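Local coordinates for glycosyl transferase, group 1 family protein (Staphylococcus aureus, PDB 4WAD) that belongs to the group 1 glycosyl transferases of the GT-B clan and is modelled with uridine-diphosphate-N-acetylglucosamine bound, at residues 324-329 with 353-358; 358-363 with 386-391. All blocks are in the same frame, centred on the assembly; numbering follows the deposited sequence.

Contacts 1 and 2 follow one another along strand 356-360 and share His358, their centres about 14 Å apart. Contact 1 pairs that strand with 325-329 in a parallel sheet by regular backbone bonding, with Val326 and Phe357 packed on one face and Val355 beside them. Half its touching residues are buried, though Ala354 is exposed, and it meets the ligand through Ile329, at the C-terminal end of strand 325-329. In contact 2, where strand 356-360 runs out, one backbone bond and a few side chains join two glycine-containing loops against the uracil; Gly361 and Thr388 are buried, the rest partly exposed. Ile329 packs on Tyr360 and Thr388, so the sheet of contact 1 adjoins the loops of contact 2 that meet the ligand.

Contact 1: 324-329 with 353-358; sequences KIVGHI and NAVKFH. With UD1 (uridine-diphosphate-N-acetylglucosamine), chain B.
Val326 and Lys356 lie at the middle of a parallel pairing between strands 325-329 and 356-358, whose axes run 28° apart. Four backbone hydrogen bonds zip the edges together: Lys356 N to Lys324 O (2.7 Å), Val326 N to Lys356 O (2.7 Å), His358 N to Val326 O (2.8 Å) and the longer His328 N to His358 O (3.1 Å). Val326 thus bonds through N to Lys356 and through O to His358, bracketing its bridge partner Phe357 in the parallel pattern.

Apolar packing gathers on the face that carries Val326 and Phe357. These two side chains lie alongside each other, and Val326 CB sits over the ring face, toward its rim, in a CH-pi contact 4.1 Å from the Phe357 centroid. CG1 of Val326 reaches Phe357 CE2 (3.5 Å), while its CG2 branch, beside the backbone N, meets Val355 CG1 (4.1 Å). On the other face Ile325 CG2 stands over the His358 ring. ND1 of that ring bonds to Phe357 O from above the carbonyl plane, not on a lone pair, although the oxygen lies in the imidazole plane.

Where strand 325-329 begins, the extended Lys324 chain runs over Ala354, with CD 3.5 Å from Ala354 CB, and its NZ makes a salt bridge with Asp352.

The two strands belong to the beta-alpha-beta unit 325-329, 339-349, 356-360. Helix 339-349 covers Val355 and Phe357 through Val348 and Ala345, and strands 382-384 and 400-401 flank the pair in the sheet.

Contact 2: 358-363 with 386-391; sequences HIYGEG and GYTTTP. With UD1 (uridine-diphosphate-N-acetylglucosamine), chain B.
With CG of Tyr387 opposite the backbone N (chi1 -170°), its ring is carried past Gly361 and over one face of the uracil, nearly parallel to it and displaced, with CE1 of Tyr387 3.7 Å from UD1 C4. In Thr388 the methyl CG2 lies between the backbone N and the carbonyl carbon and faces the strand, 3.6 Å from Tyr360 CD2. The same methyl also faces O4 of the uracil.

The two backbones are joined by one hydrogen bond, from Gly361 N to Gly386 O (2.7 Å). The donor approaches from well above the carbonyl plane, 64° out of it, instead of along a lone pair. Gly386 O also lies at the edge of the Tyr360 ring, near its plane, 3.4 Å from Tyr360 CD2.

Such loops, leaving the C-terminal ends of parallel strands, form the nucleotide-binding side of the Rossmann-like C-terminal domain in GT-B enzymes. Here one loop follows strand 356-360 and the other strand 382-384. Gly361, with positive phi, a backbone shape that favours glycine, passes close to the base.

The backbone of Thr388 pairs with neighbouring groups on one edge of the uracil: Thr388 N donates to UD1 O4 (3.4 Å) and Thr388 O accepts from UD1 N3 (3.3 Å). Both bonds are nearly straight at the hydrogen but long and weak.

Farther out, chi1 of Glu362 puts CG anti to the carbonyl carbon, where it meets Tyr387 CB (3.9 Å); the bend at chi2 then brings the carboxylate back toward the Gly386-Tyr387 backbone. OE2 of that carboxylate forms a salt bridge with Lys366, at the start of helix 366-373.

Contact 1: 324-329 with 353-358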
ATOM      1  N   LYS A 324     -27.227  52.887  -8.026  1.00105.78           N
ATOM      2  CA  LYS A 324     -26.614  52.499  -6.756  1.00 97.75           C
ATOM      3  C   LYS A 324     -25.837  51.190  -6.844  1.00 92.96           C
ATOM      4  O   LYS A 324     -26.273  50.155  -6.338  1.00108.37           O
ATOM      5  CB  LYS A 324     -27.687  52.402  -5.674  1.00 96.25           C
ATOM      6  CG  LYS A 324     -28.575  53.633  -5.606  1.00 97.45           C
ATOM      7  CD  LYS A 324     -29.714  53.453  -4.624  1.00109.61           C
ATOM      8  CE  LYS A 324     -30.424  54.768  -4.354  1.00107.74           C
ATOM      9  NZ  LYS A 324     -31.321  54.678  -3.172  1.00111.05           N
ATOM     10  N   ILE A 325     -24.676  51.254  -7.489  1.00 96.44           N
ATOM     11  CA  ILE A 325     -23.822  50.089  -7.655  1.00107.27           C
ATOM     12  C   ILE A 325     -22.588  50.194  -6.766  1.00 99.36           C
ATOM     13  O   ILE A 325     -21.803  51.138  -6.875  1.00 88.91           O
ATOM     14  CB  ILE A 325     -23.387  49.914  -9.123  1.00106.53           C
ATOM     15  CG1 ILE A 325     -24.602  49.609 -10.002  1.00 90.40           C
ATOM     16  CG2 ILE A 325     -22.354  48.804  -9.249  1.00 94.76           C
ATOM     17  CD1 ILE A 325     -24.265  49.388 -11.462  1.00100.27           C
ATOM     18  N   VAL A 326     -22.437  49.222  -5.874  1.00124.70           N
ATOM     19  CA  VAL A 326     -21.264  49.132  -5.020  1.00 97.88           C
ATOM     20  C   VAL A 326     -20.539  47.843  -5.394  1.00104.45           C
ATOM     21  O   VAL A 326     -21.178  46.827  -5.643  1.00 94.13           O
ATOM     22  CB  VAL A 326     -21.646  49.144  -3.522  1.00 79.67           C
ATOM     23  CG1 VAL A 326     -20.443  48.834  -2.647  1.00109.02           C
ATOM     24  CG2 VAL A 326     -22.257  50.483  -3.140  1.00 84.80           C
ATOM     25  N   GLY A 327     -19.215  47.881  -5.469  1.00100.10           N
ATOM     26  CA  GLY A 327     -18.482  46.694  -5.864  1.00 90.56           C
ATOM     27  C   GLY A 327     -17.332  46.342  -4.943  1.00103.59           C
ATOM     28  O   GLY A 327     -16.742  47.214  -4.306  1.00101.77           O
ATOM     29  N   HIS A 328     -17.028  45.052  -4.859  1.00100.79           N
ATOM     30  CA  HIS A 328     -15.809  44.606  -4.204  1.00 96.15           C
ATOM     31  C   HIS A 328     -15.080  43.631  -5.114  1.00111.77           C
ATOM     32  O   HIS A 328     -15.361  42.432  -5.110  1.00108.09           O
ATOM     33  CB  HIS A 328     -16.100  43.953  -2.853  1.00101.97           C
ATOM     34  CG  HIS A 328     -14.870  43.515  -2.118  1.00106.66           C
ATOM     35  ND1 HIS A 328     -13.970  44.409  -1.574  1.00101.89           N
ATOM     36  CD2 HIS A 328     -14.390  42.282  -1.831  1.00 90.21           C
ATOM     37  CE1 HIS A 328     -12.991  43.745  -0.986  1.00 95.02           C
ATOM     38  NE2 HIS A 328     -13.221  42.452  -1.128  1.00100.52           N
ATOM     39  N   ILE A 329     -14.154  44.162  -5.904  1.00104.71           N
ATOM     40  CA  ILE A 329     -13.327  43.341  -6.777  1.00104.52           C
ATOM     41  C   ILE A 329     -12.032  42.965  -6.064  1.00103.83           C
ATOM     42  O   ILE A 329     -11.171  43.814  -5.828  1.00102.54           O
ATOM     43  CB  ILE A 329     -13.006  44.065  -8.095  1.00 84.81           C
ATOM     44  CG1 ILE A 329     -14.297  44.489  -8.796  1.00 99.07           C
ATOM     45  CG2 ILE A 329     -12.179  43.176  -9.006  1.00 78.02           C
ATOM     46  CD1 ILE A 329     -14.071  45.160 -10.131  1.00114.83           C
ATOM     47  N   ASN A 353     -33.166  49.717  -0.376  1.00 89.74           N
ATOM     48  CA  ASN A 353     -33.205  48.425  -1.057  1.00 96.37           C
ATOM     49  C   ASN A 353     -32.587  48.495  -2.459  1.00102.42           C
ATOM     50  O   ASN A 353     -32.312  47.468  -3.081  1.00 97.12           O
ATOM     51  CB  ASN A 353     -34.659  47.922  -1.111  1.00 91.01           C
ATOM     52  CG  ASN A 353     -34.777  46.463  -1.549  1.00103.89           C
ATOM     53  OD1 ASN A 353     -34.513  46.115  -2.698  1.00116.75           O
ATOM     54  ND2 ASN A 353     -35.170  45.603  -0.614  1.00 79.62           N
ATOM     55  N   ALA A 354     -32.331  49.708  -2.938  1.00105.29           N
ATOM     56  CA  ALA A 354     -31.829  49.898  -4.297  1.00 99.20           C
ATOM     57  C   ALA A 354     -30.298  49.869  -4.406  1.00116.49           C
ATOM     58  O   ALA A 354     -29.756  49.910  -5.512  1.00105.43           O
ATOM     59  CB  ALA A 354     -32.369  51.198  -4.867  1.00 88.81           C
ATOM     60  N   VAL A 355     -29.604  49.803  -3.270  1.00111.77           N
ATOM     61  CA  VAL A 355     -28.146  49.655  -3.270  1.00107.60           C
ATOM     62  C   VAL A 355     -27.749  48.241  -3.678  1.00 93.92           C
ATOM     63  O   VAL A 355     -28.125  47.289  -3.007  1.00102.41           O
ATOM     64  CB  VAL A 355     -27.537  49.950  -1.883  1.00106.39           C
ATOM     65  CG1 VAL A 355     -26.048  49.624  -1.877  1.00 84.70           C
ATOM     66  CG2 VAL A 355     -27.773  51.397  -1.489  1.00 78.68           C
ATOM     67  N   LYS A 356     -26.987  48.101  -4.761  1.00 83.24           N
ATOM     68  CA  LYS A 356     -26.604  46.774  -5.250  1.00105.83           C
ATOM     69  C   LYS A 356     -25.101  46.520  -5.156  1.00111.72           C
ATOM     70  O   LYS A 356     -24.299  47.453  -5.212  1.00 86.38           O
ATOM     71  CB  LYS A 356     -27.069  46.585  -6.696  1.00103.53           C
ATOM     72  CG  LYS A 356     -28.558  46.807  -6.904  1.00116.04           C
ATOM     73  CD  LYS A 356     -28.995  46.508  -8.338  1.00 99.92           C
ATOM     74  CE  LYS A 356     -27.953  45.718  -9.119  1.00 99.33           C
ATOM     75  NZ  LYS A 356     -28.032  45.992 -10.582  1.00 99.97           N
ATOM     76  N   PHE A 357     -24.728  45.249  -5.017  1.00 98.64           N
ATOM     77  CA  PHE A 357     -23.326  44.872  -4.867  1.00 92.83           C
ATOM     78  C   PHE A 357     -22.876  43.898  -5.954  1.00102.27           C
ATOM     79  O   PHE A 357     -23.535  42.887  -6.202  1.00110.16           O
ATOM     80  CB  PHE A 357     -23.078  44.248  -3.492  1.00108.83           C
ATOM     81  CG  PHE A 357     -23.194  45.215  -2.341  1.00120.34           C
ATOM     82  CD1 PHE A 357     -24.440  45.614  -1.875  1.00101.37           C
ATOM     83  CD2 PHE A 357     -22.060  45.700  -1.707  1.00 91.45           C
ATOM     84  CE1 PHE A 357     -24.553  46.493  -0.811  1.00112.00           C
ATOM     85  CE2 PHE A 357     -22.166  46.577  -0.639  1.00 68.77           C
ATOM     86  CZ  PHE A 357     -23.415  46.975  -0.193  1.00107.58           C
ATOM     87  N   HIS A 358     -21.752  44.206  -6.598  1.00119.71           N
ATOM     88  CA  HIS A 358     -21.147  43.305  -7.575  1.00105.92           C
ATOM     89  C   HIS A 358     -19.799  42.812  -7.055  1.00105.68           C
ATOM     90  O   HIS A 358     -18.851  43.590  -6.941  1.00103.67           O
ATOM     91  CB  HIS A 358     -20.968  43.999  -8.935  1.00 94.26           C
ATOM     92  CG  HIS A 358     -22.253  44.381  -9.603  1.00 85.33           C
ATOM     93  ND1 HIS A 358     -23.488  44.185  -9.017  1.00 63.65           N
ATOM     94  CD2 HIS A 358     -22.497  44.948 -10.806  1.00 76.60           C
ATOM     95  CE1 HIS A 358     -24.432  44.617  -9.832  1.00 84.05           C
ATOM     96  NE2 HIS A 358     -23.859  45.086 -10.926  1.00 82.00           N
TER
HETATM   97  C1' UD1 B 501      -1.455  42.653  -1.432  1.00 87.19           C
HETATM   98  C2' UD1 B 501      -0.261  43.520  -1.009  1.00 79.07           C
HETATM   99  C3' UD1 B 501       0.369  43.040   0.289  1.00 92.06           C
HETATM  100  C4' UD1 B 501      -0.702  42.811   1.341  1.00 93.76           C
HETATM  101  C5' UD1 B 501      -1.665  41.761   0.814  1.00 78.51           C
HETATM  102  C6' UD1 B 501      -2.685  41.374   1.881  1.00 67.18           C
HETATM  103  C7' UD1 B 501       1.553  44.686  -2.166  1.00100.41           C
HETATM  104  C8' UD1 B 501       2.291  44.850  -3.461  1.00 72.81           C
HETATM  105  N2' UD1 B 501       0.746  43.625  -2.061  1.00 91.95           N
HETATM  106  O1' UD1 B 501      -1.045  41.472  -2.119  1.00 55.57           O
HETATM  107  O3' UD1 B 501       1.247  44.068   0.735  1.00101.08           O
HETATM  108  O4' UD1 B 501      -0.116  42.407   2.585  1.00 83.07           O
HETATM  109  O5' UD1 B 501      -2.321  42.313  -0.330  1.00 92.77           O
HETATM  110  O6' UD1 B 501      -3.920  40.971   1.277  1.00 94.18           O
HETATM  111  O7' UD1 B 501       1.687  45.494  -1.264  1.00 95.36           O
HETATM  112  N1  UD1 B 501      -7.445  41.489  -9.084  1.00 77.23           N
HETATM  113  C2  UD1 B 501      -7.776  41.446 -10.457  1.00101.67           C
HETATM  114  N3  UD1 B 501      -8.988  41.033 -10.849  1.00109.37           N
HETATM  115  C4  UD1 B 501      -9.903  40.656  -9.951  1.00 98.53           C
HETATM  116  C5  UD1 B 501      -9.602  40.691  -8.592  1.00 75.83           C
HETATM  117  C6  UD1 B 501      -8.348  41.117  -8.169  1.00 92.73           C
HETATM  118  O2  UD1 B 501      -6.935  41.791 -11.315  1.00106.18           O
HETATM  119  O4  UD1 B 501     -11.031  40.271 -10.332  1.00103.55           O
HETATM  120  C1B UD1 B 501      -6.118  41.942  -8.654  1.00 77.41           C
HETATM  121  C2B UD1 B 501      -6.013  43.457  -8.699  1.00 84.16           C
HETATM  122  O2' UD1 B 501      -5.405  43.886  -9.922  1.00111.05           O
HETATM  123  C3B UD1 B 501      -5.144  43.821  -7.511  1.00100.73           C
HETATM  124  C4B UD1 B 501      -5.196  42.612  -6.594  1.00 64.21           C
HETATM  125  O4B UD1 B 501      -5.884  41.573  -7.293  1.00 72.46           O
HETATM  126  O3B UD1 B 501      -3.790  44.038  -7.923  1.00103.19           O
HETATM  127  C5B UD1 B 501      -5.944  42.953  -5.317  1.00 90.64           C
HETATM  128  O5B UD1 B 501      -5.023  43.371  -4.316  1.00101.31           O
HETATM  129  PA  UD1 B 501      -4.489  42.305  -3.235  1.00125.28           P
HETATM  130  O1A UD1 B 501      -4.527  42.988  -1.891  1.00 89.92           O
HETATM  131  O2A UD1 B 501      -5.259  41.025  -3.451  1.00101.86           O
HETATM  132  O3A UD1 B 501      -2.954  42.051  -3.673  1.00 96.51           O
HETATM  133  PB  UD1 B 501      -2.087  40.795  -3.142  1.00 96.06           P
HETATM  134  O1B UD1 B 501      -2.984  39.873  -2.353  1.00101.60           O
HETATM  135  O2B UD1 B 501      -1.293  40.248  -4.301  1.00 77.30           O

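Contact 2: 358-363 with 386-391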
ATOM      1  N   HIS A 358     -21.752  44.206  -6.598  1.00119.71           N
ATOM      2  CA  HIS A 358     -21.147  43.305  -7.575  1.00105.92           C
ATOM      3  C   HIS A 358     -19.799  42.812  -7.055  1.00105.68           C
ATOM      4  O   HIS A 358     -18.851  43.590  -6.941  1.00103.67           O
ATOM      5  CB  HIS A 358     -20.968  43.999  -8.935  1.00 94.26           C
ATOM      6  CG  HIS A 358     -22.253  44.381  -9.603  1.00 85.33           C
ATOM      7  ND1 HIS A 358     -23.488  44.185  -9.017  1.00 63.65           N
ATOM      8  CD2 HIS A 358     -22.497  44.948 -10.806  1.00 76.60           C
ATOM      9  CE1 HIS A 358     -24.432  44.617  -9.832  1.00 84.05           C
ATOM     10  NE2 HIS A 358     -23.859  45.086 -10.926  1.00 82.00           N
ATOM     11  N   ILE A 359     -19.713  41.524  -6.730  1.00110.97           N
ATOM     12  CA  ILE A 359     -18.466  40.962  -6.219  1.00107.17           C
ATOM     13  C   ILE A 359     -17.724  40.200  -7.310  1.00105.60           C
ATOM     14  O   ILE A 359     -18.248  39.241  -7.876  1.00105.80           O
ATOM     15  CB  ILE A 359     -18.707  40.019  -5.022  1.00 93.30           C
ATOM     16  CG1 ILE A 359     -19.619  40.685  -3.986  1.00 91.80           C
ATOM     17  CG2 ILE A 359     -17.380  39.585  -4.406  1.00 94.83           C
ATOM     18  CD1 ILE A 359     -19.070  41.983  -3.428  1.00 87.41           C
ATOM     19  N   TYR A 360     -16.503  40.637  -7.606  1.00103.70           N
ATOM     20  CA  TYR A 360     -15.678  39.986  -8.617  1.00 97.96           C
ATOM     21  C   TYR A 360     -14.510  39.240  -7.981  1.00 92.66           C
ATOM     22  O   TYR A 360     -14.334  39.272  -6.762  1.00107.12           O
ATOM     23  CB  TYR A 360     -15.154  41.007  -9.629  1.00105.40           C
ATOM     24  CG  TYR A 360     -16.217  41.618 -10.513  1.00109.46           C
ATOM     25  CD1 TYR A 360     -16.999  42.675 -10.064  1.00109.17           C
ATOM     26  CD2 TYR A 360     -16.428  41.149 -11.804  1.00111.98           C
ATOM     27  CE1 TYR A 360     -17.966  43.241 -10.872  1.00112.13           C
ATOM     28  CE2 TYR A 360     -17.394  41.710 -12.619  1.00 89.64           C
ATOM     29  CZ  TYR A 360     -18.160  42.755 -12.147  1.00102.34           C
ATOM     30  OH  TYR A 360     -19.122  43.318 -12.951  1.00118.61           O
ATOM     31  N   GLY A 361     -13.711  38.580  -8.811  1.00 94.80           N
ATOM     32  CA  GLY A 361     -12.580  37.813  -8.322  1.00104.99           C
ATOM     33  C   GLY A 361     -12.990  36.463  -7.770  1.00103.45           C
ATOM     34  O   GLY A 361     -14.175  36.130  -7.728  1.00107.02           O
ATOM     35  N   GLU A 362     -12.003  35.683  -7.343  1.00105.09           N
ATOM     36  CA  GLU A 362     -12.252  34.357  -6.790  1.00 84.10           C
ATOM     37  C   GLU A 362     -11.584  34.208  -5.432  1.00 88.41           C
ATOM     38  O   GLU A 362     -11.063  35.175  -4.886  1.00 84.62           O
ATOM     39  CB  GLU A 362     -11.750  33.278  -7.749  1.00 92.02           C
ATOM     40  CG  GLU A 362     -12.453  33.285  -9.094  1.00107.89           C
ATOM     41  CD  GLU A 362     -13.871  32.766  -9.004  1.00 92.60           C
ATOM     42  OE1 GLU A 362     -14.145  31.951  -8.099  1.00 97.71           O
ATOM     43  OE2 GLU A 362     -14.711  33.175  -9.831  1.00 86.66           O
ATOM     44  N   GLY A 363     -11.599  32.997  -4.886  1.00 95.70           N
ATOM     45  CA  GLY A 363     -10.974  32.748  -3.601  1.00 93.31           C
ATOM     46  C   GLY A 363     -11.531  31.529  -2.894  1.00 99.60           C
ATOM     47  O   GLY A 363     -12.431  30.860  -3.403  1.00 77.39           O
ATOM     48  N   GLY A 386     -17.537  37.044 -10.689  1.00106.05           N
ATOM     49  CA  GLY A 386     -16.482  36.103 -11.020  1.00 94.18           C
ATOM     50  C   GLY A 386     -15.173  36.830 -11.244  1.00100.00           C
ATOM     51  O   GLY A 386     -15.108  38.048 -11.083  1.00114.59           O
ATOM     52  N   TYR A 387     -14.128  36.099 -11.617  1.00 78.23           N
ATOM     53  CA  TYR A 387     -12.841  36.734 -11.873  1.00103.52           C
ATOM     54  C   TYR A 387     -12.913  37.593 -13.130  1.00103.49           C
ATOM     55  O   TYR A 387     -13.362  37.132 -14.181  1.00105.11           O
ATOM     56  CB  TYR A 387     -11.727  35.699 -12.014  1.00 96.47           C
ATOM     57  CG  TYR A 387     -10.356  36.332 -12.040  1.00104.04           C
ATOM     58  CD1 TYR A 387      -9.746  36.757 -10.869  1.00 96.46           C
ATOM     59  CD2 TYR A 387      -9.685  36.534 -13.238  1.00 97.93           C
ATOM     60  CE1 TYR A 387      -8.500  37.348 -10.884  1.00 93.84           C
ATOM     61  CE2 TYR A 387      -8.437  37.126 -13.264  1.00 77.51           C
ATOM     62  CZ  TYR A 387      -7.850  37.528 -12.085  1.00 92.35           C
ATOM     63  OH  TYR A 387      -6.610  38.121 -12.097  1.00 84.53           O
ATOM     64  N   THR A 388     -12.476  38.845 -13.020  1.00 91.72           N
ATOM     65  CA  THR A 388     -12.493  39.748 -14.164  1.00 95.65           C
ATOM     66  C   THR A 388     -11.078  40.110 -14.619  1.00 98.93           C
ATOM     67  O   THR A 388     -10.292  40.694 -13.868  1.00 93.41           O
ATOM     68  CB  THR A 388     -13.294  41.038 -13.855  1.00103.38           C
ATOM     69  OG1 THR A 388     -13.019  42.029 -14.853  1.00106.42           O
ATOM     70  CG2 THR A 388     -12.938  41.594 -12.483  1.00 95.79           C
ATOM     71  N   THR A 389     -10.762  39.738 -15.858  1.00102.63           N
ATOM     72  CA  THR A 389      -9.483  40.079 -16.471  1.00 92.38           C
ATOM     73  C   THR A 389      -9.487  41.537 -16.911  1.00 92.21           C
ATOM     74  O   THR A 389      -8.464  42.071 -17.334  1.00 88.56           O
ATOM     75  CB  THR A 389      -9.170  39.170 -17.680  1.00 91.69           C
ATOM     76  OG1 THR A 389      -8.064  39.706 -18.418  1.00110.85           O
ATOM     77  CG2 THR A 389     -10.378  39.069 -18.600  1.00 60.52           C
ATOM     78  N   THR A 390     -10.651  42.171 -16.808  1.00 98.34           N
ATOM     79  CA  THR A 390     -10.788  43.593 -17.096  1.00102.71           C
ATOM     80  C   THR A 390     -11.169  44.346 -15.825  1.00113.04           C
ATOM     81  O   THR A 390     -12.332  44.704 -15.637  1.00103.21           O
ATOM     82  CB  THR A 390     -11.846  43.855 -18.190  1.00101.26           C
ATOM     83  OG1 THR A 390     -13.157  43.616 -17.664  1.00 97.78           O
ATOM     84  CG2 THR A 390     -11.609  42.952 -19.395  1.00 95.86           C
ATOM     85  N   PRO A 391     -10.180  44.590 -14.946  1.00 78.45           N
ATOM     86  CA  PRO A 391     -10.456  45.168 -13.624  1.00 88.57           C
ATOM     87  C   PRO A 391     -10.995  46.589 -13.697  1.00 97.37           C
ATOM     88  O   PRO A 391     -11.813  46.966 -12.860  1.00111.32           O
ATOM     89  CB  PRO A 391      -9.086  45.142 -12.937  1.00103.40           C
ATOM     90  CG  PRO A 391      -8.105  45.193 -14.052  1.00102.77           C
ATOM     91  CD  PRO A 391      -8.735  44.423 -15.183  1.00 77.58           C
TER
HETATM   92  C1' UD1 B 501      -1.455  42.653  -1.432  1.00 87.19           C
HETATM   93  C2' UD1 B 501      -0.261  43.520  -1.009  1.00 79.07           C
HETATM   94  C3' UD1 B 501       0.369  43.040   0.289  1.00 92.06           C
HETATM   95  C4' UD1 B 501      -0.702  42.811   1.341  1.00 93.76           C
HETATM   96  C5' UD1 B 501      -1.665  41.761   0.814  1.00 78.51           C
HETATM   97  C6' UD1 B 501      -2.685  41.374   1.881  1.00 67.18           C
HETATM   98  C7' UD1 B 501       1.553  44.686  -2.166  1.00100.41           C
HETATM   99  C8' UD1 B 501       2.291  44.850  -3.461  1.00 72.81           C
HETATM  100  N2' UD1 B 501       0.746  43.625  -2.061  1.00 91.95           N
HETATM  101  O1' UD1 B 501      -1.045  41.472  -2.119  1.00 55.57           O
HETATM  102  O3' UD1 B 501       1.247  44.068   0.735  1.00101.08           O
HETATM  103  O4' UD1 B 501      -0.116  42.407   2.585  1.00 83.07           O
HETATM  104  O5' UD1 B 501      -2.321  42.313  -0.330  1.00 92.77           O
HETATM  105  O6' UD1 B 501      -3.920  40.971   1.277  1.00 94.18           O
HETATM  106  O7' UD1 B 501       1.687  45.494  -1.264  1.00 95.36           O
HETATM  107  N1  UD1 B 501      -7.445  41.489  -9.084  1.00 77.23           N
HETATM  108  C2  UD1 B 501      -7.776  41.446 -10.457  1.00101.67           C
HETATM  109  N3  UD1 B 501      -8.988  41.033 -10.849  1.00109.37           N
HETATM  110  C4  UD1 B 501      -9.903  40.656  -9.951  1.00 98.53           C
HETATM  111  C5  UD1 B 501      -9.602  40.691  -8.592  1.00 75.83           C
HETATM  112  C6  UD1 B 501      -8.348  41.117  -8.169  1.00 92.73           C
HETATM  113  O2  UD1 B 501      -6.935  41.791 -11.315  1.00106.18           O
HETATM  114  O4  UD1 B 501     -11.031  40.271 -10.332  1.00103.55           O
HETATM  115  C1B UD1 B 501      -6.118  41.942  -8.654  1.00 77.41           C
HETATM  116  C2B UD1 B 501      -6.013  43.457  -8.699  1.00 84.16           C
HETATM  117  O2' UD1 B 501      -5.405  43.886  -9.922  1.00111.05           O
HETATM  118  C3B UD1 B 501      -5.144  43.821  -7.511  1.00100.73           C
HETATM  119  C4B UD1 B 501      -5.196  42.612  -6.594  1.00 64.21           C
HETATM  120  O4B UD1 B 501      -5.884  41.573  -7.293  1.00 72.46           O
HETATM  121  O3B UD1 B 501      -3.790  44.038  -7.923  1.00103.19           O
HETATM  122  C5B UD1 B 501      -5.944  42.953  -5.317  1.00 90.64           C
HETATM  123  O5B UD1 B 501      -5.023  43.371  -4.316  1.00101.31           O
HETATM  124  PA  UD1 B 501      -4.489  42.305  -3.235  1.00125.28           P
HETATM  125  O1A UD1 B 501      -4.527  42.988  -1.891  1.00 89.92           O
HETATM  126  O2A UD1 B 501      -5.259  41.025  -3.451  1.00101.86           O
HETATM  127  O3A UD1 B 501      -2.954  42.051  -3.673  1.00 96.51           O
HETATM  128  PB  UD1 B 501      -2.087  40.795  -3.142  1.00 96.06           P
HETATM  129  O1B UD1 B 501      -2.984  39.873  -2.353  1.00101.60           O
HETATM  130  O2B UD1 B 501      -1.293  40.248  -4.301  1.00 77.30           O